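Side-chain contacts in conserved hypothetical protein (Chlorobium tepidum TLS, PDB 1T6S), which probably takes part in chromosome partitioning as ScpB, a subunit of the segregation and condensation complex with a winged helix-turn-helix fold: residues A[40-45]-A[66-71]; A[47-52]-A[59-64]; A[97-102]-A[123-128]. One frame throughout, in Å; residues are numbered along the deposited sequence.

Interaction 1: residues A[40-45]-A[66-71]; sequences ELQEAV and GGYRFL. With NO3 (nitrate ion), chain H.
Tyr68 of strand 67-71 meets three side chains of helix 40-45: Leu41, Gln42 and Val45. Its CG lies anti to the carbonyl carbon (chi1 -67°), which sends the ring across to the helix. The phenol Tyr68 OH donates to Gln42 OE1 at 2.7 Å. That oxygen lies at the ring edge, yet the hydroxyl reaches it from above the amide plane, 55° out of it. The other end of the same amide, Gln42 NE2, gives a nearly straight bond to O3 of a nitrate ion at 3.2 Å and also donates to Asp46. Val45 CG2 rests over one ring face, 4.1 Å from the Tyr68 centroid, a CH-pi contact offset toward the rim. Leu41 CD1 touches Tyr68 CE1 at 3.6 Å. Helix and strand are the third helix and the second wing strand of a winged-helix fold, and Tyr68 spans the gap between them. Arg69 turns elsewhere: its NE and NH2 both grip Gly67 O, from the same face of that carbonyl, at 3.1 Å for NE. Phe70 packs on Ile16 of helix 2-18 and meets the ring of Phe59, while Leu71 touches Gly139 of the second subunit.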
loop_
_atom_site.group_PDB
_atom_site.type_symbol
_atom_site.label_atom_id
_atom_site.label_comp_id
_atom_site.label_asym_id
_atom_site.label_seq_id
_atom_site.Cartn_x
_atom_site.Cartn_y
_atom_site.Cartn_z
ATOM N N GLU A 40 -31.167 -2.510 24.775
ATOM C CA GLU A 40 -30.779 -3.638 25.620
ATOM C C GLU A 40 -29.305 -3.986 25.416
ATOM O O GLU A 40 -28.598 -4.273 26.378
ATOM C CB GLU A 40 -31.662 -4.867 25.326
ATOM C CG GLU A 40 -31.256 -6.140 26.085
ATOM C CD GLU A 40 -32.050 -7.378 25.673
ATOM O OE1 GLU A 40 -32.620 -7.396 24.561
ATOM O OE2 GLU A 40 -32.097 -8.351 26.458
ATOM N N LEU A 41 -28.830 -3.929 24.171
ATOM C CA LEU A 41 -27.433 -4.265 23.883
ATOM C C LEU A 41 -26.474 -3.275 24.527
ATOM O O LEU A 41 -25.445 -3.657 25.089
ATOM C CB LEU A 41 -27.176 -4.290 22.375
ATOM C CG LEU A 41 -26.165 -5.308 21.824
ATOM C CD1 LEU A 41 -25.512 -4.743 20.575
ATOM C CD2 LEU A 41 -25.107 -5.662 22.856
ATOM N N GLN A 42 -26.800 -1.994 24.425
ATOM C CA GLN A 42 -25.949 -0.962 25.001
ATOM C C GLN A 42 -25.891 -1.093 26.519
ATOM O O GLN A 42 -24.858 -0.821 27.132
ATOM C CB GLN A 42 -26.471 0.425 24.620
ATOM C CG GLN A 42 -25.596 1.553 25.131
ATOM C CD GLN A 42 -24.158 1.428 24.638
ATOM O OE1 GLN A 42 -23.892 1.455 23.433
ATOM N NE2 GLN A 42 -23.226 1.282 25.574
ATOM N N GLU A 43 -27.015 -1.506 27.110
ATOM C CA GLU A 43 -27.139 -1.696 28.561
ATOM C C GLU A 43 -26.264 -2.861 29.019
ATOM O O GLU A 43 -25.705 -2.833 30.113
ATOM C CB GLU A 43 -28.608 -1.971 28.912
ATOM C CG GLU A 43 -29.068 -1.472 30.266
ATOM C CD GLU A 43 -30.602 -1.366 30.369
ATOM O OE1 GLU A 43 -31.293 -2.425 30.332
ATOM O OE2 GLU A 43 -31.114 -0.218 30.480
ATOM N N ALA A 44 -26.151 -3.893 28.184
ATOM C CA ALA A 44 -25.326 -5.051 28.526
ATOM C C ALA A 44 -23.868 -4.626 28.429
ATOM O O ALA A 44 -23.043 -4.997 29.261
ATOM C CB ALA A 44 -25.614 -6.205 27.567
ATOM N N VAL A 45 -23.555 -3.841 27.406
ATOM C CA VAL A 45 -22.201 -3.358 27.215
ATOM C C VAL A 45 -21.811 -2.451 28.381
ATOM O O VAL A 45 -20.685 -2.525 28.860
ATOM C CB VAL A 45 -22.082 -2.599 25.879
ATOM C CG1 VAL A 45 -20.764 -1.850 25.804
ATOM C CG2 VAL A 45 -22.195 -3.588 24.731
ATOM N N GLY A 66 -21.923 2.300 15.262
ATOM C CA GLY A 66 -22.700 1.075 15.219
ATOM C C GLY A 66 -21.917 -0.217 15.377
ATOM O O GLY A 66 -22.499 -1.297 15.273
ATOM N N GLY A 67 -20.608 -0.117 15.609
ATOM C CA GLY A 67 -19.786 -1.300 15.806
ATOM C C GLY A 67 -19.074 -1.231 17.150
ATOM O O GLY A 67 -18.433 -0.223 17.459
ATOM N N TYR A 68 -19.190 -2.277 17.966
ATOM C CA TYR A 68 -18.518 -2.276 19.266
ATOM C C TYR A 68 -17.135 -2.908 19.180
ATOM O O TYR A 68 -16.947 -3.901 18.484
ATOM C CB TYR A 68 -19.328 -3.041 20.324
ATOM C CG TYR A 68 -20.649 -2.412 20.709
ATOM C CD1 TYR A 68 -21.825 -2.716 20.015
ATOM C CD2 TYR A 68 -20.723 -1.510 21.774
ATOM C CE1 TYR A 68 -23.051 -2.131 20.380
ATOM C CE2 TYR A 68 -21.936 -0.920 22.142
ATOM C CZ TYR A 68 -23.090 -1.232 21.445
ATOM O OH TYR A 68 -24.279 -0.629 21.808
ATOM N N ARG A 69 -16.167 -2.326 19.881
ATOM C CA ARG A 69 -14.814 -2.895 19.917
ATOM C C ARG A 69 -14.110 -2.462 21.196
ATOM O O ARG A 69 -14.457 -1.444 21.791
ATOM C CB ARG A 69 -13.978 -2.458 18.701
ATOM C CG ARG A 69 -13.361 -1.052 18.788
ATOM C CD ARG A 69 -14.397 0.063 18.918
ATOM N NE ARG A 69 -15.343 0.198 17.796
ATOM C CZ ARG A 69 -15.025 0.509 16.537
ATOM N NH1 ARG A 69 -13.766 0.710 16.176
ATOM N NH2 ARG A 69 -15.984 0.693 15.636
ATOM N N PHE A 70 -13.132 -3.252 21.618
ATOM C CA PHE A 70 -12.338 -2.942 22.796
ATOM C C PHE A 70 -11.267 -1.946 22.406
ATOM O O PHE A 70 -10.777 -1.966 21.276
ATOM C CB PHE A 70 -11.634 -4.196 23.320
ATOM C CG PHE A 70 -12.468 -5.018 24.257
ATOM C CD1 PHE A 70 -13.297 -6.023 23.773
ATOM C CD2 PHE A 70 -12.439 -4.769 25.633
ATOM C CE1 PHE A 70 -14.092 -6.776 24.641
ATOM C CE2 PHE A 70 -13.229 -5.516 26.514
ATOM C CZ PHE A 70 -14.057 -6.520 26.017
ATOM N N LEU A 71 -10.911 -1.078 23.342
ATOM C CA LEU A 71 -9.846 -0.091 23.146
ATOM C C LEU A 71 -9.148 0.048 24.500
ATOM O O LEU A 71 -9.805 -0.043 25.538
ATOM C CB LEU A 71 -10.433 1.260 22.720
ATOM C CG LEU A 71 -10.059 1.833 21.349
ATOM C CD1 LEU A 71 -10.200 0.799 20.250
ATOM C CD2 LEU A 71 -10.963 3.032 21.071
HETATM N N NO3 H . -20.082 2.569 24.741
HETATM O O1 NO3 H . -20.584 3.096 25.746
HETATM O O2 NO3 H . -19.518 3.299 23.972
HETATM O O3 NO3 H . -20.207 1.375 24.622
#

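Interaction 2: residues A[47-52]-A[59-64]; sequences ELNRDY and FRIHAI. With NO3 (nitrate ion), chain L; NO3 (nitrate ion), chain H.
The side-chain amide of Asn49 clasps the backbone of Ile61 by both its ends. Ile61 N donates to Asn49 OD1 at 2.7 Å (163° at the hydrogen), and Asn49 ND2 gives a bond of 2.8 Å to Ile61 O. Each acceptor is met in its carbonyl plane, on a lone pair, so the two bonds hold the amide flat and fix its rotation. Asn49 thus serves the edge of the strand turned from its partner 67-72, which pairs through Arg60 and His62.

Further along that edge, Ala63 N donates to a nitrate ion that Gln42 also holds. His62 ND1 donates to two oxygens of a second nitrate, which Arg140 of the second subunit binds as well.

Arg60 doubles back, bent at chi2, and its NH1 donates to Phe59 O at 2.8 Å; NH2 forms a salt bridge with Glu53 farther along the helix. The methylene Tyr52 CB sits over one face of this guanidinium, 3.8 Å from Arg60 NH1.

The Tyr52 ring is enclosed from both faces. Phe59 points its edge at one of them in a T-shaped pair, centroids 5.5 Å apart and planes at 71°; over the opposite face lies Leu48 O, 3.3 Å above the ring plane. The hydroxyl is engaged by Glu13 of helix 2-18. Ile61 CD1 comes in at the ring edge, 3.8 Å from Tyr52 OH, and lies equally near Leu48 CD1, joining the two helical side chains in one apolar layer.

Helix and strand run nearly antiparallel, as expected where the long third helix of a winged-helix domain turns back into the first strand of its wing hairpin.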
loop_
_atom_site.group_PDB
_atom_site.type_symbol
_atom_site.label_atom_id
_atom_site.label_comp_id
_atom_site.label_asym_id
_atom_site.label_seq_id
_atom_site.Cartn_x
_atom_site.Cartn_y
_atom_site.Cartn_z
ATOM N N GLU A 47 -22.826 -2.606 31.468
ATOM C CA GLU A 47 -22.545 -3.447 32.634
ATOM C C GLU A 47 -21.128 -4.017 32.575
ATOM O O GLU A 47 -20.403 -3.993 33.574
ATOM C CB GLU A 47 -23.570 -4.590 32.753
ATOM C CG GLU A 47 -23.280 -5.546 33.919
ATOM C CD GLU A 47 -24.464 -6.440 34.303
ATOM O OE1 GLU A 47 -25.565 -6.281 33.717
ATOM O OE2 GLU A 47 -24.286 -7.302 35.212
ATOM N N LEU A 48 -20.732 -4.519 31.405
ATOM C CA LEU A 48 -19.390 -5.064 31.244
ATOM C C LEU A 48 -18.378 -3.950 31.545
ATOM O O LEU A 48 -17.442 -4.149 32.324
ATOM C CB LEU A 48 -19.183 -5.598 29.814
ATOM C CG LEU A 48 -19.961 -6.865 29.393
ATOM C CD1 LEU A 48 -19.715 -7.186 27.919
ATOM C CD2 LEU A 48 -19.535 -8.034 30.273
ATOM N N ASN A 49 -18.558 -2.786 30.924
ATOM C CA ASN A 49 -17.645 -1.665 31.161
ATOM C C ASN A 49 -17.619 -1.298 32.650
ATOM O O ASN A 49 -16.587 -0.870 33.170
ATOM C CB ASN A 49 -18.033 -0.442 30.314
ATOM C CG ASN A 49 -17.479 -0.511 28.881
ATOM O OD1 ASN A 49 -16.386 -1.053 28.648
ATOM N ND2 ASN A 49 -18.219 0.058 27.930
ATOM N N ARG A 50 -18.745 -1.469 33.340
ATOM C CA ARG A 50 -18.766 -1.181 34.771
ATOM C C ARG A 50 -17.880 -2.192 35.507
ATOM O O ARG A 50 -17.141 -1.823 36.430
ATOM C CB ARG A 50 -20.200 -1.187 35.313
ATOM C CG ARG A 50 -20.793 0.216 35.440
ATOM C CD ARG A 50 -22.127 0.226 36.205
ATOM N NE ARG A 50 -23.239 -0.294 35.412
ATOM C CZ ARG A 50 -23.831 0.375 34.428
ATOM N NH1 ARG A 50 -23.426 1.597 34.109
ATOM N NH2 ARG A 50 -24.829 -0.179 33.762
ATOM N N ASP A 51 -17.926 -3.458 35.093
ATOM C CA ASP A 51 -17.085 -4.488 35.713
ATOM C C ASP A 51 -15.598 -4.247 35.443
ATOM O O ASP A 51 -14.750 -4.554 36.292
ATOM C CB ASP A 51 -17.453 -5.891 35.205
ATOM C CG ASP A 51 -18.791 -6.386 35.743
ATOM O OD1 ASP A 51 -19.040 -6.209 36.959
ATOM O OD2 ASP A 51 -19.587 -6.963 34.953
ATOM N N TYR A 52 -15.284 -3.722 34.255
ATOM C CA TYR A 52 -13.890 -3.426 33.882
ATOM C C TYR A 52 -13.371 -2.320 34.796
ATOM O O TYR A 52 -12.241 -2.374 35.286
ATOM C CB TYR A 52 -13.805 -2.972 32.412
ATOM C CG TYR A 52 -14.246 -4.033 31.420
ATOM C CD1 TYR A 52 -14.747 -3.673 30.158
ATOM C CD2 TYR A 52 -14.242 -5.390 31.769
ATOM C CE1 TYR A 52 -15.254 -4.637 29.275
ATOM C CE2 TYR A 52 -14.742 -6.363 30.891
ATOM C CZ TYR A 52 -15.252 -5.975 29.654
ATOM O OH TYR A 52 -15.811 -6.917 28.826
ATOM N N PHE A 59 -8.795 -1.747 29.679
ATOM C CA PHE A 59 -9.516 -1.593 28.420
ATOM C C PHE A 59 -11.014 -1.379 28.636
ATOM O O PHE A 59 -11.544 -1.628 29.727
ATOM C CB PHE A 59 -9.275 -2.821 27.533
ATOM C CG PHE A 59 -9.388 -4.132 28.265
ATOM C CD1 PHE A 59 -10.620 -4.626 28.653
ATOM C CD2 PHE A 59 -8.245 -4.862 28.583
ATOM C CE1 PHE A 59 -10.716 -5.831 29.346
ATOM C CE2 PHE A 59 -8.331 -6.071 29.277
ATOM C CZ PHE A 59 -9.566 -6.552 29.656
ATOM N N ARG A 60 -11.687 -0.916 27.588
ATOM C CA ARG A 60 -13.130 -0.654 27.634
ATOM C C ARG A 60 -13.749 -0.910 26.282
ATOM O O ARG A 60 -13.079 -0.791 25.256
ATOM C CB ARG A 60 -13.427 0.815 27.988
ATOM C CG ARG A 60 -12.962 1.282 29.359
ATOM C CD ARG A 60 -13.782 0.694 30.496
ATOM N NE ARG A 60 -13.383 1.254 31.790
ATOM C CZ ARG A 60 -12.292 0.900 32.463
ATOM N NH1 ARG A 60 -11.480 -0.033 31.974
ATOM N NH2 ARG A 60 -11.994 1.502 33.615
ATOM N N ILE A 61 -15.034 -1.252 26.286
ATOM C CA ILE A 61 -15.763 -1.457 25.044
ATOM C C ILE A 61 -16.362 -0.101 24.619
ATOM O O ILE A 61 -17.000 0.598 25.413
ATOM C CB ILE A 61 -16.909 -2.502 25.200
ATOM C CG1 ILE A 61 -16.309 -3.899 25.449
ATOM C CG2 ILE A 61 -17.768 -2.513 23.943
ATOM C CD1 ILE A 61 -17.310 -4.937 25.939
ATOM N N HIS A 62 -16.131 0.255 23.358
ATOM C CA HIS A 62 -16.608 1.498 22.765
ATOM C C HIS A 62 -17.540 1.262 21.571
ATOM O O HIS A 62 -17.291 0.404 20.708
ATOM C CB HIS A 62 -15.421 2.339 22.283
ATOM C CG HIS A 62 -14.524 2.816 23.382
ATOM N ND1 HIS A 62 -14.595 4.092 23.896
ATOM C CD2 HIS A 62 -13.527 2.195 24.054
ATOM C CE1 HIS A 62 -13.677 4.237 24.835
ATOM N NE2 HIS A 62 -13.017 3.101 24.949
ATOM N N ALA A 63 -18.607 2.050 21.521
ATOM C CA ALA A 63 -19.575 1.983 20.440
ATOM C C ALA A 63 -19.138 3.008 19.405
ATOM O O ALA A 63 -19.336 4.211 19.597
ATOM C CB ALA A 63 -20.966 2.336 20.962
ATOM N N ILE A 64 -18.527 2.544 18.320
ATOM C CA ILE A 64 -18.082 3.459 17.269
ATOM C C ILE A 64 -18.851 3.173 15.983
ATOM O O ILE A 64 -18.723 2.094 15.412
ATOM C CB ILE A 64 -16.560 3.320 16.968
ATOM C CG1 ILE A 64 -15.740 3.382 18.262
ATOM C CG2 ILE A 64 -16.116 4.444 16.054
ATOM C CD1 ILE A 64 -16.019 4.600 19.119
HETATM N N NO3 L . -17.007 5.728 22.279
HETATM O O1 NO3 L . -15.809 5.900 22.014
HETATM O O2 NO3 L . -17.796 6.365 21.663
HETATM O O3 NO3 L . -17.280 4.923 23.144
HETATM N N NO3 H . -20.082 2.569 24.741
HETATM O O1 NO3 H . -20.584 3.096 25.746
HETATM O O2 NO3 H . -19.518 3.299 23.972
HETATM O O3 NO3 H . -20.207 1.375 24.622
#

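Interaction 3: residues A[97-102]-A[123-128]; sequences LEVLAV and DYSIDR. With NO3 (nitrate ion), chain C.
Val99 presses both methyls of its side chain against the start of helix 125-128. Its CG1 stands anti to the backbone N (chi1 171°) and its CG2 anti to the carbonyl carbon, a fork that straddles Ser125 CB, with CG1 reaching on to Ile126. Val99 CG2 meets Ser125 CB at 3.4 Å, closer than carbons usually sit, so the packing is tight here. Val99 CG1 touches Ile126 CD1 at 3.9 Å, the two side chains crossing at about a right angle.

Ser125 is buried, and its polar atoms turn to Asp123. The carboxylate takes Ser125 OG on Asp123 OD1 at 2.9 Å and Ser125 N on Asp123 OD2 at 3.1 Å, the latter bond closing an Asx turn; both donors arrive from above the carboxylate plane. Replacing Asp123 by an alanine would probably leave Ser125 N and OG without these acceptors and set the hydroxyl free to turn beneath Val99. On another side of Ser125, the Arg128 guanidinium lays a face toward its CA.

Ile126 N and Asp127 N, at the first turn of the helix, point to a nitrate ion: Ile126 N donates to O2 at 2.8 Å and Asp127 N to O3 at 2.9 Å. Lys111 binds the same ion, and the helix N terminus would be expected to add to its attraction.

Val99 also packs on Arg118 and Leu129, so that helix 87-106 backs both helices 111-118 and 125-131, the three-helix core of a winged helix-turn-helix domain in which the last helix occupies the recognition position.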
loop_
_atom_site.group_PDB
_atom_site.type_symbol
_atom_site.label_atom_id
_atom_site.label_comp_id
_atom_site.label_asym_id
_atom_site.label_seq_id
_atom_site.Cartn_x
_atom_site.Cartn_y
_atom_site.Cartn_z
ATOM N N LEU A 97 5.921 5.881 1.856
ATOM C CA LEU A 97 4.666 6.456 1.390
ATOM C C LEU A 97 4.839 7.773 0.628
ATOM O O LEU A 97 4.206 7.978 -0.414
ATOM C CB LEU A 97 3.706 6.659 2.574
ATOM C CG LEU A 97 3.141 5.341 3.129
ATOM C CD1 LEU A 97 2.172 5.652 4.257
ATOM C CD2 LEU A 97 2.418 4.572 2.031
ATOM N N GLU A 98 5.683 8.664 1.150
ATOM C CA GLU A 98 5.942 9.959 0.495
ATOM C C GLU A 98 6.588 9.781 -0.889
ATOM O O GLU A 98 6.181 10.425 -1.852
ATOM C CB GLU A 98 6.858 10.849 1.362
ATOM C CG GLU A 98 6.183 11.464 2.585
ATOM C CD GLU A 98 7.101 12.402 3.394
ATOM O OE1 GLU A 98 6.610 13.028 4.363
ATOM O OE2 GLU A 98 8.308 12.512 3.068
ATOM N N VAL A 99 7.593 8.917 -0.975
ATOM C CA VAL A 99 8.242 8.690 -2.253
ATOM C C VAL A 99 7.204 8.065 -3.219
ATOM O O VAL A 99 7.077 8.487 -4.373
ATOM C CB VAL A 99 9.503 7.777 -2.106
ATOM C CG1 VAL A 99 10.042 7.375 -3.487
ATOM C CG2 VAL A 99 10.588 8.516 -1.324
ATOM N N LEU A 100 6.441 7.087 -2.735
ATOM C CA LEU A 100 5.402 6.451 -3.542
ATOM C C LEU A 100 4.425 7.494 -4.072
ATOM O O LEU A 100 3.980 7.431 -5.219
ATOM C CB LEU A 100 4.590 5.452 -2.716
ATOM C CG LEU A 100 4.360 4.094 -3.372
ATOM C CD1 LEU A 100 3.323 3.306 -2.572
ATOM C CD2 LEU A 100 3.941 4.257 -4.806
ATOM N N ALA A 101 4.072 8.439 -3.206
ATOM C CA ALA A 101 3.154 9.515 -3.540
ATOM C C ALA A 101 3.739 10.403 -4.636
ATOM O O ALA A 101 3.029 10.799 -5.555
ATOM C CB ALA A 101 2.864 10.361 -2.280
ATOM N N VAL A 102 5.030 10.722 -4.523
ATOM C CA VAL A 102 5.714 11.554 -5.512
ATOM C C VAL A 102 5.739 10.849 -6.874
ATOM O O VAL A 102 5.516 11.472 -7.916
ATOM C CB VAL A 102 7.164 11.895 -5.064
ATOM C CG1 VAL A 102 7.882 12.700 -6.161
ATOM C CG2 VAL A 102 7.131 12.722 -3.765
ATOM N N ASP A 123 17.550 8.516 0.356
ATOM C CA ASP A 123 17.508 7.228 1.041
ATOM C C ASP A 123 17.356 6.034 0.089
ATOM O O ASP A 123 17.714 6.117 -1.091
ATOM C CB ASP A 123 16.355 7.244 2.047
ATOM C CG ASP A 123 15.000 7.452 1.383
ATOM O OD1 ASP A 123 14.002 7.629 2.115
ATOM O OD2 ASP A 123 14.929 7.434 0.134
ATOM N N TYR A 124 16.831 4.922 0.602
ATOM C CA TYR A 124 16.645 3.732 -0.217
ATOM C C TYR A 124 15.182 3.450 -0.528
ATOM O O TYR A 124 14.823 2.312 -0.809
ATOM C CB TYR A 124 17.226 2.489 0.469
ATOM C CG TYR A 124 18.702 2.568 0.779
ATOM C CD1 TYR A 124 19.145 2.900 2.060
ATOM C CD2 TYR A 124 19.659 2.301 -0.202
ATOM C CE1 TYR A 124 20.504 2.962 2.358
ATOM C CE2 TYR A 124 21.024 2.364 0.088
ATOM C CZ TYR A 124 21.435 2.692 1.370
ATOM O OH TYR A 124 22.770 2.748 1.673
ATOM N N SER A 125 14.337 4.470 -0.486
ATOM C CA SER A 125 12.922 4.251 -0.753
ATOM C C SER A 125 12.640 3.647 -2.119
ATOM O O SER A 125 11.775 2.781 -2.250
ATOM C CB SER A 125 12.151 5.556 -0.573
ATOM O OG SER A 125 12.054 5.865 0.806
ATOM N N ILE A 126 13.352 4.099 -3.144
ATOM C CA ILE A 126 13.138 3.522 -4.469
ATOM C C ILE A 126 13.445 2.031 -4.462
ATOM O O ILE A 126 12.678 1.240 -5.009
ATOM C CB ILE A 126 14.016 4.191 -5.545
ATOM C CG1 ILE A 126 13.434 5.554 -5.910
ATOM C CG2 ILE A 126 14.108 3.292 -6.787
ATOM C CD1 ILE A 126 13.580 6.564 -4.840
ATOM N N ASP A 127 14.572 1.641 -3.866
ATOM C CA ASP A 127 14.911 0.225 -3.830
ATOM C C ASP A 127 13.838 -0.556 -3.071
ATOM O O ASP A 127 13.446 -1.648 -3.488
ATOM C CB ASP A 127 16.270 -0.022 -3.155
ATOM C CG ASP A 127 17.451 0.307 -4.056
ATOM O OD1 ASP A 127 17.310 0.237 -5.295
ATOM O OD2 ASP A 127 18.531 0.621 -3.518
ATOM N N ARG A 128 13.360 0.005 -1.965
ATOM C CA ARG A 128 12.339 -0.673 -1.170
ATOM C C ARG A 128 11.047 -0.841 -1.959
ATOM O O ARG A 128 10.441 -1.912 -1.953
ATOM C CB ARG A 128 12.084 0.086 0.142
ATOM C CG ARG A 128 13.304 0.157 1.044
ATOM C CD ARG A 128 12.928 0.458 2.499
ATOM N NE ARG A 128 12.236 1.740 2.646
ATOM C CZ ARG A 128 12.828 2.923 2.758
ATOM N NH1 ARG A 128 14.150 3.006 2.750
ATOM N NH2 ARG A 128 12.085 4.019 2.869
HETATM N N NO3 C . 16.741 4.740 -3.576
HETATM O O1 NO3 C . 17.702 5.296 -4.159
HETATM O O2 NO3 C . 15.860 5.449 -3.191
HETATM O O3 NO3 C . 16.781 3.546 -3.450
#

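From the N terminus, helix 38-55 serves both interaction 1 and interaction 2. Its first part opens the longer loop, closed at strand 67-72; its second half opens the shorter one, closed at strand 59-64, so interaction 2 lies wholly within the span of interaction 1. Their centres are 7 Å apart: the two strands pair antiparallel, Phe70 touches Tyr52, and one nitrate ion bridges them. Together they seat the hairpin on the helix. Interaction 3 follows in series, closing a loop from helix 87-106 to helix 125-131 in the second, C-terminal winged-helix unit about 41 Å away between centres, on the opposite side of the chain's centre.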